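PDB 5YLG: chitinase A, which probably hydrolyses the glycosidic bonds of chitin and is represented here by its LysM domain, a small sugar-binding module. Local coordinates for residues S25-G33 with Q40-S48. Residues are numbered along the deposited sequence; the frame is centred on the assembly and turned at random.
Sequences SDFESWNAG and QIGQVVCVS. With ZN (zinc ion), chain H; ZN (zinc ion), chain E.
In the βααβ fold of the LysM domain, the loop that follows helix 24-29 is joined to strand 44-46 by the amide of N31, which pairs with both backbone polar atoms of C46. C46 N donates to N31 OD1 at 2.8 Å, in the carbonyl plane on a lone pair and nearly straight (172°). In return N31 ND2 reaches C46 O, also at 2.8 Å, and its other N-H goes to F27 O at 2.8 Å. A chi1 of -72°, with CG beside the backbone N, sets this amide against the C46 backbone; ND2 also lies 3.4 Å above the centre of the F27 ring. That ring meets V45, CZ to CB at 3.9 Å, while I16 of helix 13-20 touches it too. The W30 indole packs against S48, the last modelled residue, whose CA lies over one face, 3.6 Å from CZ3. C46 is further tied by its disulfide to C2. Replacing N31 by alanine removes the amide and is likely to leave C46 N and C46 O without these mates, and the loop less firmly held to the strand. Three hydrogen bonds lying close to the plane of the N31 amide thus fix its rotation, consistent with one side chain satisfying the edge of strand 44-46 that strand 4-6 does not pair with.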
# COMPACT_ATOMS: atom_id res chain seq x y z
N SER A 25 -8.42 -5.08 -0.32
CA SER A 25 -8.54 -5.77 -1.59
C SER A 25 -8.46 -4.82 -2.80
O SER A 25 -7.79 -5.14 -3.76
CB SER A 25 -9.79 -6.61 -1.61
OG SER A 25 -10.90 -5.91 -1.02
N ASP A 26 -9.05 -3.63 -2.70
CA ASP A 26 -8.93 -2.70 -3.78
C ASP A 26 -7.46 -2.29 -3.91
O ASP A 26 -6.89 -2.23 -5.02
CB ASP A 26 -9.83 -1.57 -3.55
CG ASP A 26 -11.29 -1.90 -3.93
OD1 ASP A 26 -11.56 -2.99 -4.42
OD2 ASP A 26 -12.18 -1.12 -3.62
N PHE A 27 -6.83 -1.97 -2.80
CA PHE A 27 -5.42 -1.63 -2.82
C PHE A 27 -4.59 -2.70 -3.46
O PHE A 27 -3.73 -2.44 -4.29
CB PHE A 27 -4.93 -1.43 -1.37
CG PHE A 27 -3.49 -1.13 -1.23
CD1 PHE A 27 -2.97 0.14 -1.34
CD2 PHE A 27 -2.64 -2.18 -0.91
CE1 PHE A 27 -1.61 0.34 -1.19
CE2 PHE A 27 -1.29 -1.98 -0.79
CZ PHE A 27 -0.81 -0.68 -0.91
N GLU A 28 -4.82 -3.94 -3.12
CA GLU A 28 -4.09 -4.98 -3.74
C GLU A 28 -4.30 -5.06 -5.25
O GLU A 28 -3.36 -5.28 -6.01
CB GLU A 28 -4.45 -6.30 -3.10
CG GLU A 28 -3.99 -6.50 -1.67
CD GLU A 28 -4.55 -7.73 -0.94
OE1 GLU A 28 -5.46 -8.43 -1.45
OE2 GLU A 28 -4.06 -7.94 0.17
N SER A 29 -5.53 -4.80 -5.69
CA SER A 29 -5.86 -4.85 -7.12
C SER A 29 -5.11 -3.78 -7.89
O SER A 29 -4.90 -3.93 -9.12
CB SER A 29 -7.39 -4.78 -7.31
OG SER A 29 -7.78 -3.50 -7.37
N TRP A 30 -4.69 -2.73 -7.25
CA TRP A 30 -3.93 -1.66 -7.88
C TRP A 30 -2.43 -1.83 -7.74
O TRP A 30 -1.64 -1.03 -8.24
CB TRP A 30 -4.28 -0.31 -7.25
CG TRP A 30 -5.73 -0.01 -7.21
CD1 TRP A 30 -6.68 -0.50 -8.09
CD2 TRP A 30 -6.43 0.78 -6.28
NE1 TRP A 30 -7.91 -0.05 -7.75
CE2 TRP A 30 -7.82 0.72 -6.63
CE3 TRP A 30 -6.06 1.51 -5.17
CZ2 TRP A 30 -8.80 1.37 -5.90
CZ3 TRP A 30 -7.06 2.12 -4.42
CH2 TRP A 30 -8.38 2.08 -4.80
N ASN A 31 -1.94 -2.92 -7.10
CA ASN A 31 -0.59 -3.14 -6.73
C ASN A 31 -0.00 -4.50 -7.07
O ASN A 31 0.80 -5.03 -6.34
CB ASN A 31 -0.39 -2.74 -5.23
CG ASN A 31 -0.43 -1.27 -5.01
OD1 ASN A 31 0.59 -0.60 -5.38
ND2 ASN A 31 -1.50 -0.74 -4.49
N ALA A 32 -0.35 -5.02 -8.24
CA ALA A 32 0.30 -6.14 -8.92
C ALA A 32 1.03 -7.16 -8.03
O ALA A 32 2.28 -7.35 -8.04
CB ALA A 32 1.17 -5.57 -10.07
N GLY A 33 0.26 -7.92 -7.21
CA GLY A 33 0.85 -8.99 -6.38
C GLY A 33 1.82 -8.55 -5.29
O GLY A 33 2.67 -9.35 -4.82
N GLN A 40 9.26 -2.78 1.73
CA GLN A 40 10.62 -2.18 1.90
C GLN A 40 10.42 -0.68 2.09
O GLN A 40 9.62 -0.08 1.42
CB GLN A 40 11.47 -2.40 0.66
CG GLN A 40 11.56 -3.87 0.15
CD GLN A 40 12.31 -4.73 1.13
OE1 GLN A 40 13.44 -4.41 1.52
NE2 GLN A 40 11.64 -5.79 1.63
N ILE A 41 11.19 -0.07 2.98
CA ILE A 41 11.17 1.40 3.09
C ILE A 41 11.64 1.93 1.77
O ILE A 41 12.61 1.48 1.20
CB ILE A 41 12.08 1.89 4.25
CG1 ILE A 41 11.40 1.56 5.59
CG2 ILE A 41 12.31 3.40 4.07
CD1 ILE A 41 12.33 1.59 6.79
N GLY A 42 10.89 2.89 1.20
CA GLY A 42 11.16 3.42 -0.15
C GLY A 42 10.38 2.80 -1.25
O GLY A 42 10.37 3.28 -2.35
N GLN A 43 9.73 1.67 -1.01
CA GLN A 43 8.92 1.08 -2.03
C GLN A 43 7.76 2.01 -2.42
O GLN A 43 7.20 2.69 -1.52
CB GLN A 43 8.35 -0.29 -1.46
CG GLN A 43 7.52 -1.09 -2.41
CD GLN A 43 7.21 -2.45 -1.85
OE1 GLN A 43 7.87 -2.94 -0.88
NE2 GLN A 43 6.24 -3.12 -2.45
N VAL A 44 7.32 2.03 -3.65
CA VAL A 44 6.30 2.89 -4.10
C VAL A 44 5.04 2.06 -4.40
O VAL A 44 5.10 1.03 -5.08
CB VAL A 44 6.70 3.62 -5.37
CG1 VAL A 44 5.59 4.41 -5.95
CG2 VAL A 44 7.91 4.50 -5.01
N VAL A 45 3.91 2.51 -3.84
CA VAL A 45 2.61 1.83 -4.06
C VAL A 45 1.60 2.76 -4.62
O VAL A 45 1.73 3.98 -4.52
CB VAL A 45 2.15 1.20 -2.72
CG1 VAL A 45 3.15 0.24 -2.21
CG2 VAL A 45 1.82 2.27 -1.68
N CYS A 46 0.56 2.24 -5.20
CA CYS A 46 -0.60 2.98 -5.64
C CYS A 46 -1.67 3.03 -4.64
O CYS A 46 -2.08 1.99 -4.09
CB CYS A 46 -1.14 2.31 -6.88
SG CYS A 46 -0.05 2.39 -8.33
N VAL A 47 -2.19 4.25 -4.39
CA VAL A 47 -3.24 4.42 -3.45
C VAL A 47 -4.60 4.94 -4.11
O VAL A 47 -5.49 5.26 -3.40
CB VAL A 47 -2.82 5.24 -2.22
CG1 VAL A 47 -1.71 4.66 -1.44
CG2 VAL A 47 -2.37 6.67 -2.62
N SER A 48 -4.66 4.90 -5.42
CA SER A 48 -5.93 5.11 -6.14
C SER A 48 -5.70 4.51 -7.48
O SER A 48 -4.68 3.87 -7.75
CB SER A 48 -6.25 6.65 -6.28
OG SER A 48 -5.42 7.25 -7.26
ZN ZN H . -5.78 -9.68 -0.14
ZN ZN E . -14.02 -1.45 -3.77